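Local structure of SOXA (2C1D) at residues Tyr36-Glu50 with Gly252-His264. The protein is the diheme c-type cytochrome subunit of the SoxAX complex, which joins thiosulfate to a cysteine of the sulfur carrier SoxYZ. Numbering follows the deposited sequence.
Sequences YSGWHFRDDSTRDLE and GNGLSVEGVSVRH. With HEC (heme c), chain J.
R263 and R42 bind the two propionates of a heme c in its pocket. R263 NE donates to heme O1A at 3.0 Å, nearly straight at 164°. R42 NH1 makes a weak bond to O2D of the other propionate, and its NH2 is bound to H196 O. The CD atoms of R42 and R263 touch where the two side chains cross at about a right angle. Behind the heme, E50, E258 and R263 form a buried salt-bridge network. R263 NH2 meets the syn lone pair of E50 OE2 at 3.0 Å, the two flat groups nearly coplanar. V262 N, on strand 261-263, outermost in this chain of a small mixed sheet, reaches the same OE2 from above the carboxylate plane. R263 NH1 binds E258 OE1 at 2.9 Å. E50 OE1 lies 2.5 Å from E258 OE1, so one acid probably holds a proton. W39 N sits over the guanidinium centre, with S261 OG, hydrogen-bonded to G204 O, over the opposite face. S37 OG (chi1 165°, anti to N) donates to E258 OE2, at a doubtfully short 2.4 Å, and accepts from W39 N in an ST turn. A leucine replacing R263 would probably leave the propionate and both glutamates without their shared positive partner. L49 CD1 packs on V262 CG1 at 3.9 Å.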
ATOM      1  N   TYR A  36       6.997   2.163 -13.164  1.00 26.65           N
ATOM      2  CA  TYR A  36       6.963   0.730 -13.377  1.00 26.30           C
ATOM      3  C   TYR A  36       5.659   0.169 -12.836  1.00 25.79           C
ATOM      4  O   TYR A  36       5.184   0.574 -11.777  1.00 24.68           O
ATOM      5  CB  TYR A  36       8.075   0.009 -12.595  1.00 27.39           C
ATOM      6  CG  TYR A  36       9.508   0.337 -13.002  1.00 28.95           C
ATOM      7  CD1 TYR A  36      10.212   1.349 -12.360  1.00 31.79           C
ATOM      8  CD2 TYR A  36      10.156  -0.385 -13.993  1.00 30.50           C
ATOM      9  CE1 TYR A  36      11.551   1.666 -12.731  1.00 34.09           C
ATOM     10  CE2 TYR A  36      11.491  -0.089 -14.363  1.00 33.85           C
ATOM     11  CZ  TYR A  36      12.170   0.937 -13.732  1.00 34.18           C
ATOM     12  OH  TYR A  36      13.472   1.230 -14.087  1.00 40.33           O
ATOM     13  N   SER A  37       5.123  -0.803 -13.538  1.00 24.47           N
ATOM     14  CA  SER A  37       4.102  -1.665 -12.969  1.00 24.35           C
ATOM     15  C   SER A  37       4.707  -2.460 -11.825  1.00 24.58           C
ATOM     16  O   SER A  37       5.902  -2.787 -11.852  1.00 25.92           O
ATOM     17  CB  SER A  37       3.631  -2.650 -14.033  1.00 24.11           C
ATOM     18  OG  SER A  37       2.914  -3.725 -13.480  1.00 23.23           O
ATOM     19  N   GLY A  38       3.871  -2.777 -10.843  1.00 25.08           N
ATOM     20  CA  GLY A  38       4.192  -3.731  -9.793  1.00 24.91           C
ATOM     21  C   GLY A  38       4.606  -5.117 -10.250  1.00 25.22           C
ATOM     22  O   GLY A  38       5.277  -5.830  -9.515  1.00 26.09           O
ATOM     23  N   TRP A  39       4.216  -5.500 -11.470  1.00 25.48           N
ATOM     24  CA  TRP A  39       4.667  -6.734 -12.097  1.00 25.50           C
ATOM     25  C   TRP A  39       6.196  -6.877 -12.095  1.00 25.87           C
ATOM     26  O   TRP A  39       6.723  -7.979 -11.868  1.00 25.92           O
ATOM     27  CB  TRP A  39       4.137  -6.778 -13.524  1.00 25.69           C
ATOM     28  CG  TRP A  39       4.380  -8.014 -14.300  1.00 25.87           C
ATOM     29  CD1 TRP A  39       3.633  -9.166 -14.294  1.00 25.62           C
ATOM     30  CD2 TRP A  39       5.405  -8.210 -15.275  1.00 24.07           C
ATOM     31  NE1 TRP A  39       4.144 -10.064 -15.202  1.00 24.76           N
ATOM     32  CE2 TRP A  39       5.225  -9.504 -15.824  1.00 27.38           C
ATOM     33  CE3 TRP A  39       6.440  -7.424 -15.758  1.00 25.92           C
ATOM     34  CZ2 TRP A  39       6.080 -10.040 -16.807  1.00 29.31           C
ATOM     35  CZ3 TRP A  39       7.296  -7.958 -16.759  1.00 29.05           C
ATOM     36  CH2 TRP A  39       7.091  -9.254 -17.264  1.00 29.29           C
ATOM     37  N   HIS A  40       6.887  -5.773 -12.325  1.00 26.06           N
ATOM     38  CA  HIS A  40       8.342  -5.763 -12.371  1.00 27.55           C
ATOM     39  C   HIS A  40       9.009  -6.142 -11.055  1.00 27.94           C
ATOM     40  O   HIS A  40      10.166  -6.523 -11.062  1.00 28.74           O
ATOM     41  CB  HIS A  40       8.881  -4.388 -12.829  1.00 27.98           C
ATOM     42  CG  HIS A  40       8.989  -4.263 -14.310  1.00 31.05           C
ATOM     43  ND1 HIS A  40      10.016  -4.835 -15.030  1.00 33.53           N
ATOM     44  CD2 HIS A  40       8.173  -3.674 -15.217  1.00 34.06           C
ATOM     45  CE1 HIS A  40       9.828  -4.604 -16.319  1.00 35.01           C
ATOM     46  NE2 HIS A  40       8.716  -3.908 -16.462  1.00 34.49           N
ATOM     47  N   PHE A  41       8.304  -6.012  -9.940  1.00 27.58           N
ATOM     48  CA  PHE A  41       8.869  -6.307  -8.621  1.00 28.36           C
ATOM     49  C   PHE A  41       8.473  -7.688  -8.107  1.00 29.77           C
ATOM     50  O   PHE A  41       8.783  -8.051  -6.972  1.00 30.46           O
ATOM     51  CB  PHE A  41       8.400  -5.231  -7.642  1.00 27.87           C
ATOM     52  CG  PHE A  41       8.800  -3.848  -8.046  1.00 27.71           C
ATOM     53  CD1 PHE A  41       8.026  -3.121  -8.919  1.00 27.65           C
ATOM     54  CD2 PHE A  41       9.957  -3.267  -7.545  1.00 27.99           C
ATOM     55  CE1 PHE A  41       8.399  -1.859  -9.306  1.00 26.90           C
ATOM     56  CE2 PHE A  41      10.325  -1.988  -7.919  1.00 27.36           C
ATOM     57  CZ  PHE A  41       9.565  -1.294  -8.802  1.00 27.46           C
ATOM     58  N   ARG A  42       7.788  -8.474  -8.930  1.00 30.28           N
ATOM     59  CA  ARG A  42       7.392  -9.805  -8.507  1.00 31.68           C
ATOM     60  C   ARG A  42       8.415 -10.848  -8.956  1.00 32.19           C
ATOM     61  O   ARG A  42       9.189 -10.589  -9.871  1.00 31.05           O
ATOM     62  CB  ARG A  42       5.999 -10.117  -9.063  1.00 32.17           C
ATOM     63  CG  ARG A  42       4.981  -9.009  -8.826  1.00 33.42           C
ATOM     64  CD  ARG A  42       4.386  -8.980  -7.439  1.00 34.41           C
ATOM     65  NE  ARG A  42       5.320  -8.652  -6.352  1.00 34.91           N
ATOM     66  CZ  ARG A  42       5.533  -7.434  -5.861  1.00 34.12           C
ATOM     67  NH1 ARG A  42       4.939  -6.374  -6.393  1.00 33.33           N
ATOM     68  NH2 ARG A  42       6.351  -7.268  -4.824  1.00 30.98           N
ATOM     69  N   ASP A  43       8.435 -12.020  -8.316  1.00 33.34           N
ATOM     70  CA  ASP A  43       9.324 -13.091  -8.770  1.00 34.81           C
ATOM     71  C   ASP A  43       8.812 -13.698 -10.089  1.00 35.00           C
ATOM     72  O   ASP A  43       7.655 -13.472 -10.482  1.00 33.63           O
ATOM     73  CB  ASP A  43       9.579 -14.181  -7.694  1.00 35.76           C
ATOM     74  CG  ASP A  43       8.308 -14.850  -7.170  1.00 38.47           C
ATOM     75  OD1 ASP A  43       7.281 -14.911  -7.874  1.00 42.24           O
ATOM     76  OD2 ASP A  43       8.258 -15.367  -6.023  1.00 44.74           O
ATOM     77  N   ASP A  44       9.661 -14.457 -10.786  1.00 34.86           N
ATOM     78  CA  ASP A  44       9.291 -14.877 -12.142  1.00 35.55           C
ATOM     79  C   ASP A  44       8.070 -15.781 -12.165  1.00 35.31           C
ATOM     80  O   ASP A  44       7.274 -15.704 -13.099  1.00 35.33           O
ATOM     81  CB  ASP A  44      10.429 -15.564 -12.923  1.00 35.70           C
ATOM     82  CG  ASP A  44       9.995 -15.929 -14.358  1.00 37.49           C
ATOM     83  OD1 ASP A  44       9.490 -15.001 -15.083  1.00 34.51           O
ATOM     84  OD2 ASP A  44      10.061 -17.114 -14.816  1.00 36.71           O
ATOM     85  N   SER A  45       7.912 -16.636 -11.161  1.00 35.31           N
ATOM     86  CA  SER A  45       6.771 -17.545 -11.163  1.00 35.52           C
ATOM     87  C   SER A  45       5.455 -16.742 -11.046  1.00 34.46           C
ATOM     88  O   SER A  45       4.444 -17.105 -11.648  1.00 34.73           O
ATOM     89  CB  SER A  45       6.897 -18.634 -10.085  1.00 35.86           C
ATOM     90  OG  SER A  45       6.109 -18.362  -8.932  1.00 39.14           O
ATOM     91  N   THR A  46       5.473 -15.631 -10.310  1.00 32.66           N
ATOM     92  CA  THR A  46       4.267 -14.804 -10.198  1.00 31.64           C
ATOM     93  C   THR A  46       4.065 -13.979 -11.493  1.00 30.74           C
ATOM     94  O   THR A  46       2.947 -13.852 -11.979  1.00 30.01           O
ATOM     95  CB  THR A  46       4.374 -13.883  -8.989  1.00 32.07           C
ATOM     96  OG1 THR A  46       4.522 -14.666  -7.798  1.00 32.38           O
ATOM     97  CG2 THR A  46       3.081 -13.094  -8.800  1.00 32.18           C
ATOM     98  N   ARG A  47       5.155 -13.450 -12.047  1.00 29.57           N
ATOM     99  CA  ARG A  47       5.109 -12.698 -13.304  1.00 29.88           C
ATOM    100  C   ARG A  47       4.509 -13.573 -14.405  1.00 29.42           C
ATOM    101  O   ARG A  47       3.715 -13.103 -15.211  1.00 27.58           O
ATOM    102  CB  ARG A  47       6.511 -12.213 -13.713  1.00 30.22           C
ATOM    103  CG  ARG A  47       7.045 -11.072 -12.850  1.00 31.28           C
ATOM    104  CD  ARG A  47       8.131 -10.215 -13.482  1.00 33.24           C
ATOM    105  NE  ARG A  47       9.159 -10.997 -14.172  1.00 33.51           N
ATOM    106  CZ  ARG A  47      10.201 -11.599 -13.572  1.00 35.38           C
ATOM    107  NH1 ARG A  47      10.359 -11.561 -12.249  1.00 32.82           N
ATOM    108  NH2 ARG A  47      11.096 -12.259 -14.309  1.00 36.75           N
ATOM    109  N   ASP A  48       4.865 -14.861 -14.393  1.00 29.41           N
ATOM    110  CA  ASP A  48       4.390 -15.793 -15.423  1.00 29.61           C
ATOM    111  C   ASP A  48       2.871 -15.967 -15.373  1.00 29.21           C
ATOM    112  O   ASP A  48       2.246 -16.192 -16.402  1.00 28.73           O
ATOM    113  CB  ASP A  48       5.109 -17.157 -15.314  1.00 29.70           C
ATOM    114  CG  ASP A  48       6.514 -17.135 -15.942  1.00 30.35           C
ATOM    115  OD1 ASP A  48       7.227 -18.188 -15.969  1.00 32.46           O
ATOM    116  OD2 ASP A  48       7.016 -16.128 -16.472  1.00 30.78           O
ATOM    117  N   LEU A  49       2.279 -15.846 -14.185  1.00 28.57           N
ATOM    118  CA  LEU A  49       0.823 -15.971 -14.060  1.00 29.06           C
ATOM    119  C   LEU A  49       0.035 -14.908 -14.820  1.00 28.10           C
ATOM    120  O   LEU A  49      -1.129 -15.100 -15.109  1.00 28.85           O
ATOM    121  CB  LEU A  49       0.405 -15.936 -12.607  1.00 28.31           C
ATOM    122  CG  LEU A  49       0.960 -17.108 -11.809  1.00 30.20           C
ATOM    123  CD1 LEU A  49       0.570 -16.917 -10.385  1.00 32.73           C
ATOM    124  CD2 LEU A  49       0.433 -18.431 -12.365  1.00 30.14           C
ATOM    125  N   GLU A  50       0.657 -13.788 -15.136  1.00 27.95           N
ATOM    126  CA  GLU A  50      -0.048 -12.725 -15.861  1.00 28.14           C
ATOM    127  C   GLU A  50       0.203 -12.800 -17.369  1.00 29.02           C
ATOM    128  O   GLU A  50      -0.471 -12.092 -18.141  1.00 28.26           O
ATOM    129  CB  GLU A  50       0.365 -11.360 -15.307  1.00 27.71           C
ATOM    130  CG  GLU A  50      -0.515 -10.225 -15.765  1.00 27.98           C
ATOM    131  CD  GLU A  50      -0.346  -8.947 -14.951  1.00 28.33           C
ATOM    132  OE1 GLU A  50      -0.654  -7.871 -15.509  1.00 26.42           O
ATOM    133  OE2 GLU A  50       0.072  -8.998 -13.764  1.00 25.17           O
ATOM    134  N   GLY A 252       0.566   6.530 -12.461  1.00 24.39           N
ATOM    135  CA  GLY A 252       0.912   5.558 -13.485  1.00 24.40           C
ATOM    136  C   GLY A 252       0.455   5.920 -14.878  1.00 24.81           C
ATOM    137  O   GLY A 252       0.399   5.048 -15.740  1.00 25.83           O
ATOM    138  N   ASN A 253       0.128   7.187 -15.125  1.00 25.16           N
ATOM    139  CA  ASN A 253      -0.209   7.652 -16.479  1.00 25.57           C
ATOM    140  C   ASN A 253       0.896   7.273 -17.455  1.00 26.10           C
ATOM    141  O   ASN A 253       2.084   7.578 -17.213  1.00 25.36           O
ATOM    142  CB  ASN A 253      -0.399   9.172 -16.495  1.00 25.78           C
ATOM    143  CG  ASN A 253      -1.800   9.589 -16.141  1.00 27.05           C
ATOM    144  OD1 ASN A 253      -2.706   8.756 -16.091  1.00 26.71           O
ATOM    145  ND2 ASN A 253      -2.000  10.898 -15.935  1.00 25.59           N
ATOM    146  N   GLY A 254       0.520   6.576 -18.529  1.00 26.54           N
ATOM    147  CA  GLY A 254       1.471   6.105 -19.528  1.00 26.71           C
ATOM    148  C   GLY A 254       1.670   4.604 -19.482  1.00 27.06           C
ATOM    149  O   GLY A 254       1.897   3.970 -20.513  1.00 26.57           O
ATOM    150  N   LEU A 255       1.605   4.018 -18.290  1.00 27.48           N
ATOM    151  CA  LEU A 255       1.576   2.561 -18.180  1.00 27.88           C
ATOM    152  C   LEU A 255       0.270   2.044 -18.785  1.00 27.71           C
ATOM    153  O   LEU A 255      -0.742   2.760 -18.806  1.00 29.03           O
ATOM    154  CB  LEU A 255       1.686   2.119 -16.718  1.00 27.85           C
ATOM    155  CG  LEU A 255       2.998   2.435 -16.003  1.00 28.60           C
ATOM    156  CD1 LEU A 255       2.820   2.309 -14.508  1.00 27.55           C
ATOM    157  CD2 LEU A 255       4.125   1.530 -16.485  1.00 30.19           C
ATOM    158  N   SER A 256       0.273   0.805 -19.259  1.00 26.62           N
ATOM    159  CA  SER A 256      -0.946   0.196 -19.745  1.00 26.02           C
ATOM    160  C   SER A 256      -1.858  -0.282 -18.612  1.00 25.12           C
ATOM    161  O   SER A 256      -1.438  -0.752 -17.537  1.00 25.82           O
ATOM    162  CB  SER A 256      -0.672  -1.012 -20.664  1.00 26.45           C
ATOM    163  OG  SER A 256       0.150  -0.686 -21.776  1.00 26.37           O
ATOM    164  N   VAL A 257      -3.136  -0.219 -18.895  1.00 24.55           N
ATOM    165  CA  VAL A 257      -4.100  -0.964 -18.139  1.00 23.44           C
ATOM    166  C   VAL A 257      -3.758  -2.448 -18.319  1.00 23.73           C
ATOM    167  O   VAL A 257      -3.772  -2.950 -19.437  1.00 23.81           O
ATOM    168  CB  VAL A 257      -5.515  -0.679 -18.651  1.00 22.78           C
ATOM    169  CG1 VAL A 257      -6.497  -1.550 -17.958  1.00 23.02           C
ATOM    170  CG2 VAL A 257      -5.885   0.775 -18.410  1.00 23.31           C
ATOM    171  N   GLU A 258      -3.484  -3.151 -17.228  1.00 23.74           N
ATOM    172  CA  GLU A 258      -3.162  -4.582 -17.303  1.00 23.97           C
ATOM    173  C   GLU A 258      -4.403  -5.457 -17.507  1.00 24.13           C
ATOM    174  O   GLU A 258      -4.283  -6.586 -17.999  1.00 24.89           O
ATOM    175  CB  GLU A 258      -2.335  -5.012 -16.082  1.00 24.37           C
ATOM    176  CG  GLU A 258      -0.976  -4.304 -16.090  1.00 24.74           C
ATOM    177  CD  GLU A 258      -0.039  -4.629 -14.942  1.00 25.58           C
ATOM    178  OE1 GLU A 258      -0.116  -5.710 -14.320  1.00 25.42           O
ATOM    179  OE2 GLU A 258       0.849  -3.784 -14.682  1.00 26.68           O
ATOM    180  N   GLY A 259      -5.579  -4.915 -17.194  1.00 23.67           N
ATOM    181  CA  GLY A 259      -6.834  -5.655 -17.207  1.00 24.02           C
ATOM    182  C   GLY A 259      -7.089  -6.215 -15.836  1.00 24.25           C
ATOM    183  O   GLY A 259      -7.699  -5.563 -15.007  1.00 24.30           O
ATOM    184  N   VAL A 260      -6.615  -7.432 -15.595  1.00 24.96           N
ATOM    185  CA  VAL A 260      -6.609  -8.006 -14.254  1.00 25.55           C
ATOM    186  C   VAL A 260      -5.231  -8.584 -13.984  1.00 25.75           C
ATOM    187  O   VAL A 260      -4.776  -9.492 -14.687  1.00 26.07           O
ATOM    188  CB  VAL A 260      -7.703  -9.109 -14.025  1.00 26.20           C
ATOM    189  CG1 VAL A 260      -9.076  -8.494 -13.799  1.00 27.17           C
ATOM    190  CG2 VAL A 260      -7.729 -10.149 -15.160  1.00 24.98           C
ATOM    191  N   SER A 261      -4.546  -8.030 -12.986  1.00 25.17           N
ATOM    192  CA  SER A 261      -3.160  -8.364 -12.745  1.00 24.74           C
ATOM    193  C   SER A 261      -3.058  -9.474 -11.713  1.00 24.97           C
ATOM    194  O   SER A 261      -4.048  -9.825 -11.085  1.00 25.09           O
ATOM    195  CB  SER A 261      -2.374  -7.135 -12.292  1.00 24.69           C
ATOM    196  OG  SER A 261      -2.645  -6.814 -10.956  1.00 23.62           O
ATOM    197  N   VAL A 262      -1.868 -10.057 -11.587  1.00 24.57           N
ATOM    198  CA  VAL A 262      -1.589 -11.039 -10.523  1.00 24.79           C
ATOM    199  C   VAL A 262      -0.430 -10.543  -9.671  1.00 24.51           C
ATOM    200  O   VAL A 262       0.617 -10.152 -10.195  1.00 24.05           O
ATOM    201  CB  VAL A 262      -1.237 -12.435 -11.091  1.00 24.74           C
ATOM    202  CG1 VAL A 262      -1.047 -13.438  -9.972  1.00 25.62           C
ATOM    203  CG2 VAL A 262      -2.351 -12.907 -12.048  1.00 26.07           C
ATOM    204  N   ARG A 263      -0.643 -10.548  -8.362  1.00 25.21           N
ATOM    205  CA  ARG A 263       0.352 -10.097  -7.377  1.00 25.88           C
ATOM    206  C   ARG A 263       0.344 -11.086  -6.199  1.00 27.52           C
ATOM    207  O   ARG A 263      -0.522 -11.972  -6.161  1.00 26.44           O
ATOM    208  CB  ARG A 263      -0.013  -8.677  -6.903  1.00 25.52           C
ATOM    209  CG  ARG A 263      -0.059  -7.638  -8.017  1.00 22.38           C
ATOM    210  CD  ARG A 263       1.299  -7.175  -8.483  1.00 22.62           C
ATOM    211  NE  ARG A 263       1.195  -6.124  -9.488  1.00 21.94           N
ATOM    212  CZ  ARG A 263       1.057  -6.336 -10.792  1.00 23.99           C
ATOM    213  NH1 ARG A 263       0.925  -5.296 -11.598  1.00 23.62           N
ATOM    214  NH2 ARG A 263       1.042  -7.572 -11.294  1.00 23.84           N
ATOM    215  N   HIS A 264       1.290 -10.963  -5.257  1.00 29.92           N
ATOM    216  CA  HIS A 264       1.251 -11.749  -3.994  1.00 32.65           C
ATOM    217  C   HIS A 264       0.052 -11.295  -3.167  1.00 32.68           C
ATOM    218  O   HIS A 264      -0.316 -10.132  -3.114  1.00 32.18           O
ATOM    219  CB  HIS A 264       2.566 -11.625  -3.173  1.00 33.78           C
ATOM    220  CG  HIS A 264       2.460 -12.060  -1.723  1.00 40.86           C
ATOM    221  ND1 HIS A 264       3.455 -12.784  -1.090  1.00 47.33           N
ATOM    222  CD2 HIS A 264       1.524 -11.811  -0.764  1.00 46.69           C
ATOM    223  CE1 HIS A 264       3.120 -12.989   0.177  1.00 48.79           C
ATOM    224  NE2 HIS A 264       1.950 -12.414   0.400  1.00 48.43           N
ATOM    225  OXT HIS A 264      -0.630 -12.067  -2.506  1.00 33.64           O
TER
HETATM  226 FE   HEC J1292       1.421   0.064  -0.101  1.00 24.55          FE
HETATM  227  CHA HEC J1292       1.386  -2.733  -2.064  1.00 25.00           C
HETATM  228  CHB HEC J1292      -0.735   1.571  -2.357  1.00 21.51           C
HETATM  229  CHC HEC J1292       1.296   2.798   1.874  1.00 23.99           C
HETATM  230  CHD HEC J1292       3.909  -1.220   1.823  1.00 25.04           C
HETATM  231  NA  HEC J1292       0.497  -0.494  -1.903  1.00 23.05           N
HETATM  232  C1A HEC J1292       0.630  -1.702  -2.524  1.00 22.33           C
HETATM  233  C2A HEC J1292      -0.143  -1.674  -3.736  1.00 24.34           C
HETATM  234  C3A HEC J1292      -0.737  -0.463  -3.804  1.00 22.04           C
HETATM  235  C4A HEC J1292      -0.335   0.297  -2.655  1.00 22.22           C
HETATM  236  CMA HEC J1292      -1.679   0.062  -4.886  1.00 22.47           C
HETATM  237  CAA HEC J1292      -0.270  -2.825  -4.764  1.00 24.24           C
HETATM  238  CBA HEC J1292       0.673  -2.542  -5.946  1.00 23.12           C
HETATM  239  CGA HEC J1292       0.538  -3.606  -7.030  1.00 24.88           C
HETATM  240  O1A HEC J1292       1.254  -3.494  -8.050  1.00 22.35           O
HETATM  241  O2A HEC J1292      -0.267  -4.583  -6.872  1.00 26.19           O
HETATM  242  NB  HEC J1292       0.483   1.808  -0.217  1.00 23.02           N
HETATM  243  C1B HEC J1292      -0.406   2.237  -1.190  1.00 22.72           C
HETATM  244  C2B HEC J1292      -0.985   3.472  -0.764  1.00 23.84           C
HETATM  245  C3B HEC J1292      -0.421   3.824   0.386  1.00 24.69           C
HETATM  246  C4B HEC J1292       0.483   2.773   0.764  1.00 24.60           C
HETATM  247  CMB HEC J1292      -1.990   4.284  -1.586  1.00 25.86           C
HETATM  248  CAB HEC J1292      -0.736   5.090   1.211  1.00 25.72           C
HETATM  249  CBB HEC J1292      -2.052   5.120   1.585  1.00 29.23           C
HETATM  250  NC  HEC J1292       2.440   0.685   1.560  1.00 23.18           N
HETATM  251  C1C HEC J1292       2.247   1.867   2.204  1.00 25.43           C
HETATM  252  C2C HEC J1292       3.125   1.926   3.356  1.00 23.44           C
HETATM  253  C3C HEC J1292       3.868   0.803   3.348  1.00 22.39           C
HETATM  254  C4C HEC J1292       3.432   0.023   2.197  1.00 26.07           C
HETATM  255  CMC HEC J1292       3.133   3.134   4.319  1.00 23.82           C
HETATM  256  CAC HEC J1292       5.007   0.272   4.285  1.00 25.77           C
HETATM  257  CBC HEC J1292       4.998   0.363   5.623  1.00 23.78           C
HETATM  258  ND  HEC J1292       2.446  -1.659  -0.107  1.00 25.21           N
HETATM  259  C1D HEC J1292       3.450  -1.997   0.804  1.00 26.63           C
HETATM  260  C2D HEC J1292       3.943  -3.329   0.516  1.00 26.24           C
HETATM  261  C3D HEC J1292       3.147  -3.794  -0.679  1.00 25.16           C
HETATM  262  C4D HEC J1292       2.254  -2.702  -0.996  1.00 25.11           C
HETATM  263  CMD HEC J1292       5.036  -4.126   1.251  1.00 27.18           C
HETATM  264  CAD HEC J1292       3.288  -5.130  -1.448  1.00 26.75           C
HETATM  265  CBD HEC J1292       4.531  -5.025  -2.353  1.00 26.40           C
HETATM  266  CGD HEC J1292       4.334  -4.073  -3.516  1.00 27.65           C
HETATM  267  O1D HEC J1292       4.661  -2.868  -3.439  1.00 28.10           O
HETATM  268  O2D HEC J1292       3.848  -4.487  -4.570  1.00 26.41           O
HETATM  269  O   HOH W   1       1.019  -2.253 -11.292  1.00 21.63           O
HETATM  270  O   HOH W   2       2.123 -11.356 -12.154  1.00 30.05           O